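Local coordinates for protein glucose-6-phosphate 1-dehydrogenase (Kluyveromyces lactis, PDB 7E6I) that oxidises D-glucose 6-phosphate to 6-phospho-D-glucono-1,5-lactone with NADP(+) as acceptor, the first and probably rate-limiting step of the oxidative pentose phosphate pathway, at residues Ile128-Cys133 with Glu167-Leu172; Glu347-Phe352 with Asn365-Ile370; Ala377-Cys382 with Glu397-Tyr402. All blocks are in the same frame, centred on the assembly; numbering follows the deposited sequence.

Contact 1 (128-133 with 167-172) lies in the nucleotide-binding domain, where helices 126-139 and 159-169 meet beside a six-stranded parallel sheet. Contacts 2 (347-352 with 365-370) and 3 (377-382 with 397-402) follow it along the chain and belong to the C-terminal domain, on the other side of the chain's centre; their centres lie about 42 and 46 Å from that of contact 1. Contacts 2 and 3 are only about 10 Å apart, centre to centre, because strands 367-373 and 377-385 are neighbours in one mixed sheet, joined by Val369 O and Tyr379 N at 2.8 Å. Together they carry several residues of the probable second NADP(+) site.

Contact 1 (Ile128-Cys133 with Glu167-Leu172); sequences IFIDVC and EKLAPL
Ile130 lays its CD1 methyl against the root of the Lys168 side chain, 3.6 Å from Lys168 CB, and Leu169 CB is 4.1 Å from the same Ile130 CD1. The Ile130 and Lys168 side chains cross at about a right angle, so that CG1 and CD1 meet the lysine near its backbone while the CG2 branch of Ile130 touches its CD at 4.0 Å. CG1 of Ile130 stands beside the backbone N (chi1 -80°), and the further bend at chi2 (-54°) carries CD1 across to the other helix. Lysine suits this border: its inner methylenes extend the apolar surface, and a bend at chi3 takes the chain past the isoleucine on the exposed side.

One helical turn further on, Cys133 meets two leucines with different atoms. Its SG faces CD1 of the buried Leu169 at 3.9 Å, while its CB meets CD1 of Leu172 at 3.8 Å. The compact cysteine fits between these two leucine methyls; the CA atoms of Cys133 and Leu172 are 6.8 Å apart. No hydrogen bond crosses the interface; branched aliphatic groups and sulfur hold it by van der Waals contact.

Cys133 also touches Phe173 in the following loop, and Val132 packs on Tyr91 and Leu124. Such apolar packing between helix 126-139 and the C-terminal end of helix 159-169 with the turn that follows it, alongside a parallel sheet, is characteristic of the Rossmann-like nucleotide-binding domain.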
loop_
_atom_site.group_PDB
_atom_site.type_symbol
_atom_site.label_atom_id
_atom_site.label_comp_id
_atom_site.label_asym_id
_atom_site.label_seq_id
_atom_site.Cartn_x
_atom_site.Cartn_y
_atom_site.Cartn_z
ATOM N N ILE A 128 15.400 -13.697 -2.423
ATOM C CA ILE A 128 15.066 -14.897 -3.172
ATOM C C ILE A 128 14.369 -14.594 -4.511
ATOM O O ILE A 128 14.446 -15.435 -5.422
ATOM C CB ILE A 128 14.243 -15.865 -2.289
ATOM C CG1 ILE A 128 15.073 -16.193 -1.036
ATOM C CG2 ILE A 128 13.957 -17.187 -2.977
ATOM C CD1 ILE A 128 14.298 -16.431 0.243
ATOM N N PHE A 129 13.770 -13.397 -4.686
ATOM C CA PHE A 129 13.263 -12.939 -5.988
ATOM C C PHE A 129 14.230 -13.222 -7.101
ATOM O O PHE A 129 13.868 -13.813 -8.122
ATOM C CB PHE A 129 13.065 -11.418 -6.106
ATOM C CG PHE A 129 12.018 -10.848 -5.279
ATOM C CD1 PHE A 129 11.153 -11.640 -4.572
ATOM C CD2 PHE A 129 11.928 -9.473 -5.182
ATOM C CE1 PHE A 129 10.204 -11.066 -3.778
ATOM C CE2 PHE A 129 10.997 -8.891 -4.378
ATOM C CZ PHE A 129 10.122 -9.688 -3.675
ATOM N N ILE A 130 15.432 -12.650 -6.963
ATOM C CA ILE A 130 16.355 -12.597 -8.087
ATOM C C ILE A 130 16.752 -14.003 -8.506
ATOM O O ILE A 130 16.874 -14.299 -9.705
ATOM C CB ILE A 130 17.579 -11.726 -7.740
ATOM C CG1 ILE A 130 17.232 -10.257 -7.880
ATOM C CG2 ILE A 130 18.701 -11.981 -8.710
ATOM C CD1 ILE A 130 16.657 -9.896 -9.236
ATOM N N ASP A 131 16.930 -14.902 -7.539
ATOM C CA ASP A 131 17.186 -16.282 -7.906
ATOM C C ASP A 131 16.004 -16.854 -8.669
ATOM O O ASP A 131 16.168 -17.365 -9.781
ATOM C CB ASP A 131 17.514 -17.116 -6.664
ATOM C CG ASP A 131 18.819 -16.691 -6.008
ATOM O OD1 ASP A 131 19.535 -15.873 -6.626
ATOM O OD2 ASP A 131 19.136 -17.160 -4.884
ATOM N N VAL A 132 14.795 -16.738 -8.112
ATOM C CA VAL A 132 13.625 -17.319 -8.772
ATOM C C VAL A 132 13.384 -16.666 -10.125
ATOM O O VAL A 132 13.035 -17.339 -11.103
ATOM C CB VAL A 132 12.383 -17.211 -7.874
ATOM C CG1 VAL A 132 11.167 -17.819 -8.587
ATOM C CG2 VAL A 132 12.646 -17.886 -6.539
ATOM N N CYS A 133 13.555 -15.348 -10.208
ATOM C CA CYS A 133 13.345 -14.671 -11.484
ATOM C C CYS A 133 14.328 -15.172 -12.536
ATOM O O CYS A 133 13.933 -15.480 -13.666
ATOM C CB CYS A 133 13.445 -13.157 -11.302
ATOM S SG CYS A 133 11.934 -12.446 -10.567
ATOM N N GLU A 167 18.660 -3.427 -11.163
ATOM C CA GLU A 167 19.685 -3.756 -12.151
ATOM C C GLU A 167 19.672 -5.244 -12.472
ATOM O O GLU A 167 19.880 -5.640 -13.621
ATOM C CB GLU A 167 21.058 -3.337 -11.632
ATOM C CG GLU A 167 21.517 -1.975 -12.117
ATOM C CD GLU A 167 22.730 -1.454 -11.351
ATOM O OE1 GLU A 167 23.445 -2.276 -10.727
ATOM O OE2 GLU A 167 22.971 -0.222 -11.375
ATOM N N LYS A 168 19.429 -6.085 -11.467
ATOM C CA LYS A 168 19.391 -7.524 -11.689
ATOM C C LYS A 168 18.055 -7.964 -12.260
ATOM O O LYS A 168 17.985 -8.974 -12.967
ATOM C CB LYS A 168 19.677 -8.271 -10.375
ATOM C CG LYS A 168 21.070 -8.027 -9.792
ATOM C CD LYS A 168 21.384 -8.955 -8.618
ATOM C CE LYS A 168 21.559 -8.194 -7.308
ATOM N NZ LYS A 168 21.811 -9.097 -6.142
ATOM N N LEU A 169 16.994 -7.223 -11.971
ATOM C CA LEU A 169 15.652 -7.625 -12.369
ATOM C C LEU A 169 15.350 -7.234 -13.813
ATOM O O LEU A 169 14.728 -8.007 -14.549
ATOM C CB LEU A 169 14.651 -6.985 -11.408
ATOM C CG LEU A 169 13.193 -7.412 -11.442
ATOM C CD1 LEU A 169 13.054 -8.913 -11.681
ATOM C CD2 LEU A 169 12.574 -7.012 -10.122
ATOM N N ALA A 170 15.803 -6.045 -14.228
ATOM C CA ALA A 170 15.457 -5.499 -15.540
ATOM C C ALA A 170 15.831 -6.386 -16.727
ATOM O O ALA A 170 15.027 -6.463 -17.676
ATOM C CB ALA A 170 16.108 -4.116 -15.694
ATOM N N PRO A 171 17.007 -7.033 -16.779
ATOM C CA PRO A 171 17.282 -7.935 -17.911
ATOM C C PRO A 171 16.462 -9.201 -17.879
ATOM O O PRO A 171 16.443 -9.933 -18.873
ATOM C CB PRO A 171 18.777 -8.240 -17.769
ATOM C CG PRO A 171 19.315 -7.121 -16.935
ATOM C CD PRO A 171 18.214 -6.841 -15.956
ATOM N N LEU A 172 15.777 -9.490 -16.781
ATOM C CA LEU A 172 14.985 -10.703 -16.694
ATOM C C LEU A 172 13.537 -10.485 -17.087
ATOM O O LEU A 172 12.996 -11.271 -17.865
ATOM C CB LEU A 172 15.053 -11.286 -15.275
ATOM C CG LEU A 172 16.461 -11.355 -14.680
ATOM C CD1 LEU A 172 16.469 -11.887 -13.244
ATOM C CD2 LEU A 172 17.324 -12.219 -15.580
#

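Contact 2 (Glu347-Phe352 with Asn365-Ile370)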
loop_
_atom_site.group_PDB
_atom_site.type_symbol
_atom_site.label_atom_id
_atom_site.label_comp_id
_atom_site.label_asym_id
_atom_site.label_seq_id
_atom_site.Cartn_x
_atom_site.Cartn_y
_atom_site.Cartn_z
ATOM N N GLU A 347 -5.806 8.193 7.281
ATOM C CA GLU A 347 -6.700 9.312 7.041
ATOM C C GLU A 347 -5.990 10.386 6.226
ATOM O O GLU A 347 -4.788 10.630 6.404
ATOM C CB GLU A 347 -7.171 9.882 8.385
ATOM C CG GLU A 347 -8.397 10.700 8.327
ATOM C CD GLU A 347 -8.964 10.963 9.716
ATOM O OE1 GLU A 347 -8.484 11.926 10.378
ATOM O OE2 GLU A 347 -9.886 10.207 10.134
ATOM N N ILE A 348 -6.763 11.043 5.357
ATOM C CA ILE A 348 -6.326 12.204 4.585
ATOM C C ILE A 348 -7.094 13.414 5.090
ATOM O O ILE A 348 -8.322 13.372 5.184
ATOM C CB ILE A 348 -6.594 12.019 3.081
ATOM C CG1 ILE A 348 -5.814 10.839 2.512
ATOM C CG2 ILE A 348 -6.335 13.324 2.321
ATOM C CD1 ILE A 348 -6.492 10.280 1.278
ATOM N N ARG A 349 -6.394 14.508 5.362
ATOM C CA ARG A 349 -7.059 15.713 5.854
ATOM C C ARG A 349 -6.588 16.892 5.026
ATOM O O ARG A 349 -5.384 17.155 4.945
ATOM C CB ARG A 349 -6.762 15.946 7.337
ATOM C CG ARG A 349 -7.606 17.025 8.005
ATOM C CD ARG A 349 -7.287 17.083 9.497
ATOM N NE ARG A 349 -7.815 15.899 10.160
ATOM C CZ ARG A 349 -9.069 15.811 10.584
ATOM N NH1 ARG A 349 -9.895 16.858 10.435
ATOM N NH2 ARG A 349 -9.501 14.685 11.151
ATOM N N ILE A 350 -7.527 17.604 4.425
ATOM C CA ILE A 350 -7.207 18.731 3.569
ATOM C C ILE A 350 -7.959 19.937 4.105
ATOM O O ILE A 350 -9.180 19.881 4.262
ATOM C CB ILE A 350 -7.572 18.440 2.106
ATOM C CG1 ILE A 350 -6.565 17.422 1.568
ATOM C CG2 ILE A 350 -7.543 19.720 1.302
ATOM C CD1 ILE A 350 -6.946 16.770 0.314
ATOM N N GLN A 351 -7.232 20.997 4.443
ATOM C CA GLN A 351 -7.834 22.227 4.935
ATOM C C GLN A 351 -7.798 23.280 3.839
ATOM O O GLN A 351 -6.749 23.508 3.224
ATOM C CB GLN A 351 -7.119 22.763 6.173
ATOM C CG GLN A 351 -8.007 23.711 6.926
ATOM C CD GLN A 351 -7.441 24.160 8.257
ATOM O OE1 GLN A 351 -6.300 24.573 8.334
ATOM N NE2 GLN A 351 -8.253 24.093 9.306
ATOM N N PHE A 352 -8.932 23.929 3.608
ATOM C CA PHE A 352 -9.025 24.928 2.555
ATOM C C PHE A 352 -8.839 26.336 3.107
ATOM O O PHE A 352 -8.952 26.583 4.310
ATOM C CB PHE A 352 -10.359 24.782 1.823
ATOM C CG PHE A 352 -10.480 23.473 1.095
ATOM C CD1 PHE A 352 -9.989 23.336 -0.200
ATOM C CD2 PHE A 352 -11.037 22.363 1.715
ATOM C CE1 PHE A 352 -10.079 22.125 -0.873
ATOM C CE2 PHE A 352 -11.128 21.151 1.042
ATOM C CZ PHE A 352 -10.653 21.034 -0.248
ATOM N N ASN A 365 -12.589 27.569 8.315
ATOM C CA ASN A 365 -12.127 26.967 7.073
ATOM C C ASN A 365 -12.914 25.708 6.748
ATOM O O ASN A 365 -13.179 24.880 7.625
ATOM C CB ASN A 365 -10.641 26.612 7.167
ATOM C CG ASN A 365 -9.782 27.782 7.617
ATOM O OD1 ASN A 365 -9.913 28.276 8.738
ATOM N ND2 ASN A 365 -8.891 28.225 6.746
ATOM N N ASN A 366 -13.283 25.567 5.476
ATOM C CA ASN A 366 -13.709 24.271 4.982
ATOM C C ASN A 366 -12.582 23.264 5.094
ATOM O O ASN A 366 -11.397 23.601 5.044
ATOM C CB ASN A 366 -14.152 24.352 3.532
ATOM C CG ASN A 366 -15.292 25.279 3.360
ATOM O OD1 ASN A 366 -15.152 26.356 2.788
ATOM N ND2 ASN A 366 -16.439 24.893 3.895
ATOM N N GLU A 367 -12.976 22.007 5.199
ATOM C CA GLU A 367 -12.063 20.934 5.513
ATOM C C GLU A 367 -12.637 19.674 4.900
ATOM O O GLU A 367 -13.854 19.488 4.884
ATOM C CB GLU A 367 -11.906 20.804 7.028
ATOM C CG GLU A 367 -10.559 20.333 7.477
ATOM C CD GLU A 367 -10.270 20.688 8.943
ATOM O OE1 GLU A 367 -10.301 21.892 9.333
ATOM O OE2 GLU A 367 -10.007 19.740 9.702
ATOM N N LEU A 368 -11.762 18.830 4.369
ATOM C CA LEU A 368 -12.157 17.567 3.772
ATOM C C LEU A 368 -11.339 16.474 4.426
ATOM O O LEU A 368 -10.107 16.559 4.450
ATOM C CB LEU A 368 -11.927 17.563 2.254
ATOM C CG LEU A 368 -12.050 16.197 1.561
ATOM C CD1 LEU A 368 -13.475 15.709 1.647
ATOM C CD2 LEU A 368 -11.573 16.262 0.093
ATOM N N VAL A 369 -12.018 15.453 4.947
ATOM C CA VAL A 369 -11.384 14.292 5.552
ATOM C C VAL A 369 -11.824 13.050 4.790
ATOM O O VAL A 369 -13.023 12.831 4.588
ATOM C CB VAL A 369 -11.730 14.166 7.045
ATOM C CG1 VAL A 369 -11.235 12.828 7.589
ATOM C CG2 VAL A 369 -11.135 15.331 7.838
ATOM N N ILE A 370 -10.859 12.247 4.366
ATOM C CA ILE A 370 -11.111 10.974 3.698
ATOM C C ILE A 370 -10.543 9.880 4.594
ATOM O O ILE A 370 -9.320 9.777 4.746
ATOM C CB ILE A 370 -10.473 10.932 2.301
ATOM C CG1 ILE A 370 -10.946 12.129 1.477
ATOM C CG2 ILE A 370 -10.779 9.618 1.592
ATOM C CD1 ILE A 370 -10.065 12.416 0.315
#
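Arg349 and Glu367 form a salt bridge across two antiparallel strands, NH1 to OE2 at 3.0 Å. The carboxylate oxygen lies in the guanidinium plane and is met nearly along its C-O axis, although the two flat groups are 84° apart. CG2 of Val369 sits over one guanidinium face, 3.2 Å above its plane and offset toward the rim; a beta-branched residue offers this methyl close to the strand. With CG opposite the backbone N (chi1 -169°) and a bend at chi3, the arginine curls back over Val369.

Arg349 NH2 reaches Glu347 OE1 at 3.0 Å, meeting the carboxylate from above its plane, so two glutamates hold the same guanidinium. The other Glu367 oxygen, OE1, accepts from Gln351 NE2 at 3.0 Å, also from above the carboxylate plane.

The strands position these groups through regular backbone pairing. Ile348 and Ile370 exchange two bonds, as do Ile350 and Leu368; Phe352 N adds one to Asn366 O, and Asn365 ND2 binds Phe352 O at 2.9 Å. On the face opposite the charges, Ile348 lies beside Ile370, while the Phe352 ring presents its edge to Leu368, CE2 to CB at 3.9 Å. Branched apolar residues suit this buried face, where Leu193 of helix 193-198 touches Ile348 and Ile370.

Farther out, Tyr480 also binds Glu367 OE2, and Thr481 N engages Gln351 OE1. Glu347 makes further salt bridges with Lys345 and Arg371. These carboxylates probably balance the positive charge and hold Arg349, Lys345 and Arg371 in place for the second NADP(+) site, to which all three are thought to belong.

Contact 3 (Ala377-Cys382 with Glu397-Tyr402); sequences AIYLKC and ELDLTY
Tyr379 has its ring beside the backbone N (chi1 -51°), a turn that brings its CD1-CE1 edge alongside Asp399. Asp399 OD1 lies near the ring plane, a tight 2.9 Å from Tyr379 CD1, where it probably meets the weakly positive ring hydrogens, with the two planes 52° apart. Tyrosine can offer this polarised edge while the other edge of the ring, at CD2, packs beside Val369 CG1.

On the other face of the strands, Ile378 reaches out with its chain extended to put CD1 at the edge of the Tyr402 ring, 3.5 Å from CE1. Leu380 CD1 touches Leu400 CD1 at 4.2 Å, and Leu398 CD1 meets Cys382 SG at 4.0 Å. Leu398 and Leu400 give the edge strand apolar side chains on the face of Ile378 and Leu380, while Glu397, Asp399 and Thr401 carry polar groups on the reverse.

Leu400 N donates to Ile378 O at 2.9 Å, but the return bond from Ile378 N to Leu400 O is weak, at 3.3 Å. Leu380 and Leu398 exchange two sound bonds.

Tyr379 to Lys381 and Asp399 to Thr401 probably help form the second NADP(+) site. The two strands, 377-385 and 393-401, make an antiparallel beta hairpin: 393-401 is an outermost strand of the mixed sheet within this chain, 377-385 pairs inward with 367-373, and Tyr402 leads into helix 403-406, where its ring meets Tyr406.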
loop_
_atom_site.group_PDB
_atom_site.type_symbol
_atom_site.label_atom_id
_atom_site.label_comp_id
_atom_site.label_asym_id
_atom_site.label_seq_id
_atom_site.Cartn_x
_atom_site.Cartn_y
_atom_site.Cartn_z
ATOM N N ALA A 377 -14.952 6.457 4.710
ATOM C CA ALA A 377 -15.903 7.558 4.743
ATOM C C ALA A 377 -15.253 8.817 4.189
ATOM O O ALA A 377 -14.024 8.925 4.108
ATOM C CB ALA A 377 -16.414 7.813 6.163
ATOM N N ILE A 378 -16.104 9.770 3.814
ATOM C CA ILE A 378 -15.679 11.113 3.445
ATOM C C ILE A 378 -16.496 12.107 4.257
ATOM O O ILE A 378 -17.718 11.970 4.354
ATOM C CB ILE A 378 -15.844 11.355 1.937
ATOM C CG1 ILE A 378 -14.873 10.462 1.168
ATOM C CG2 ILE A 378 -15.615 12.814 1.603
ATOM C CD1 ILE A 378 -15.289 10.213 -0.256
ATOM N N TYR A 379 -15.825 13.087 4.861
ATOM C CA TYR A 379 -16.486 14.118 5.655
ATOM C C TYR A 379 -16.089 15.490 5.136
ATOM O O TYR A 379 -14.919 15.725 4.816
ATOM C CB TYR A 379 -16.117 14.028 7.143
ATOM C CG TYR A 379 -16.280 12.657 7.733
ATOM C CD1 TYR A 379 -17.537 12.182 8.073
ATOM C CD2 TYR A 379 -15.185 11.827 7.932
ATOM C CE1 TYR A 379 -17.706 10.918 8.611
ATOM C CE2 TYR A 379 -15.344 10.559 8.451
ATOM C CZ TYR A 379 -16.609 10.112 8.795
ATOM O OH TYR A 379 -16.803 8.855 9.323
ATOM N N LEU A 380 -17.059 16.396 5.062
ATOM C CA LEU A 380 -16.818 17.768 4.632
ATOM C C LEU A 380 -17.319 18.708 5.714
ATOM O O LEU A 380 -18.495 18.662 6.090
ATOM C CB LEU A 380 -17.515 18.076 3.310
ATOM C CG LEU A 380 -17.082 17.312 2.054
ATOM C CD1 LEU A 380 -17.792 15.996 2.014
ATOM C CD2 LEU A 380 -17.392 18.096 0.774
ATOM N N LYS A 381 -16.427 19.546 6.217
ATOM C CA LYS A 381 -16.819 20.610 7.117
ATOM C C LYS A 381 -17.344 21.765 6.270
ATOM O O LYS A 381 -16.616 22.297 5.420
ATOM C CB LYS A 381 -15.625 21.023 7.967
ATOM C CG LYS A 381 -15.972 21.954 9.099
ATOM C CD LYS A 381 -14.910 21.916 10.144
ATOM C CE LYS A 381 -14.989 23.108 11.034
ATOM N NZ LYS A 381 -13.632 23.434 11.503
ATOM N N CYS A 382 -18.607 22.130 6.472
ATOM C CA CYS A 382 -19.259 23.131 5.638
ATOM C C CYS A 382 -19.868 24.219 6.510
ATOM O O CYS A 382 -19.942 24.109 7.738
ATOM C CB CYS A 382 -20.346 22.521 4.749
ATOM S SG CYS A 382 -19.741 21.265 3.595
ATOM N N GLU A 397 -21.157 19.295 9.513
ATOM C CA GLU A 397 -20.383 18.152 9.045
ATOM C C GLU A 397 -21.250 17.309 8.121
ATOM O O GLU A 397 -22.244 16.732 8.563
ATOM C CB GLU A 397 -19.904 17.308 10.219
ATOM C CG GLU A 397 -18.404 17.256 10.376
ATOM C CD GLU A 397 -17.965 16.216 11.388
ATOM O OE1 GLU A 397 -17.597 16.609 12.520
ATOM O OE2 GLU A 397 -17.998 15.006 11.045
ATOM N N LEU A 398 -20.876 17.228 6.846
ATOM C CA LEU A 398 -21.570 16.364 5.902
ATOM C C LEU A 398 -20.929 14.984 5.900
ATOM O O LEU A 398 -19.713 14.859 5.747
ATOM C CB LEU A 398 -21.543 16.968 4.501
ATOM C CG LEU A 398 -22.391 18.235 4.330
ATOM C CD1 LEU A 398 -22.619 18.546 2.839
ATOM C CD2 LEU A 398 -23.717 18.120 5.097
ATOM N N ASP A 399 -21.757 13.960 6.085
ATOM C CA ASP A 399 -21.338 12.567 6.172
ATOM C C ASP A 399 -21.621 11.872 4.848
ATOM O O ASP A 399 -22.781 11.734 4.453
ATOM C CB ASP A 399 -22.105 11.836 7.269
ATOM C CG ASP A 399 -21.288 11.600 8.497
ATOM O OD1 ASP A 399 -20.376 12.418 8.748
ATOM O OD2 ASP A 399 -21.566 10.607 9.221
ATOM N N LEU A 400 -20.580 11.407 4.183
ATOM C CA LEU A 400 -20.736 10.494 3.064
ATOM C C LEU A 400 -20.182 9.138 3.495
ATOM O O LEU A 400 -19.131 8.680 3.038
ATOM C CB LEU A 400 -20.039 11.034 1.833
ATOM C CG LEU A 400 -20.702 12.150 1.040
ATOM C CD1 LEU A 400 -21.032 13.350 1.896
ATOM C CD2 LEU A 400 -19.744 12.564 -0.047
ATOM N N THR A 401 -20.879 8.516 4.440
ATOM C CA THR A 401 -20.466 7.207 4.916
ATOM C C THR A 401 -20.693 6.194 3.808
ATOM O O THR A 401 -21.792 6.097 3.250
ATOM C CB THR A 401 -21.236 6.819 6.184
ATOM O OG1 THR A 401 -20.462 7.170 7.342
ATOM C CG2 THR A 401 -21.528 5.317 6.219
ATOM N N TYR A 402 -19.638 5.468 3.461
ATOM C CA TYR A 402 -19.738 4.525 2.362
ATOM C C TYR A 402 -20.356 3.198 2.779
ATOM O O TYR A 402 -20.677 2.387 1.904
ATOM C CB TYR A 402 -18.355 4.310 1.749
ATOM C CG TYR A 402 -18.068 5.254 0.589
ATOM C CD1 TYR A 402 -17.509 6.514 0.802
ATOM C CD2 TYR A 402 -18.400 4.899 -0.711
ATOM C CE1 TYR A 402 -17.261 7.380 -0.271
ATOM C CE2 TYR A 402 -18.144 5.741 -1.770
ATOM C CZ TYR A 402 -17.585 6.982 -1.561
ATOM O OH TYR A 402 -17.355 7.800 -2.658
#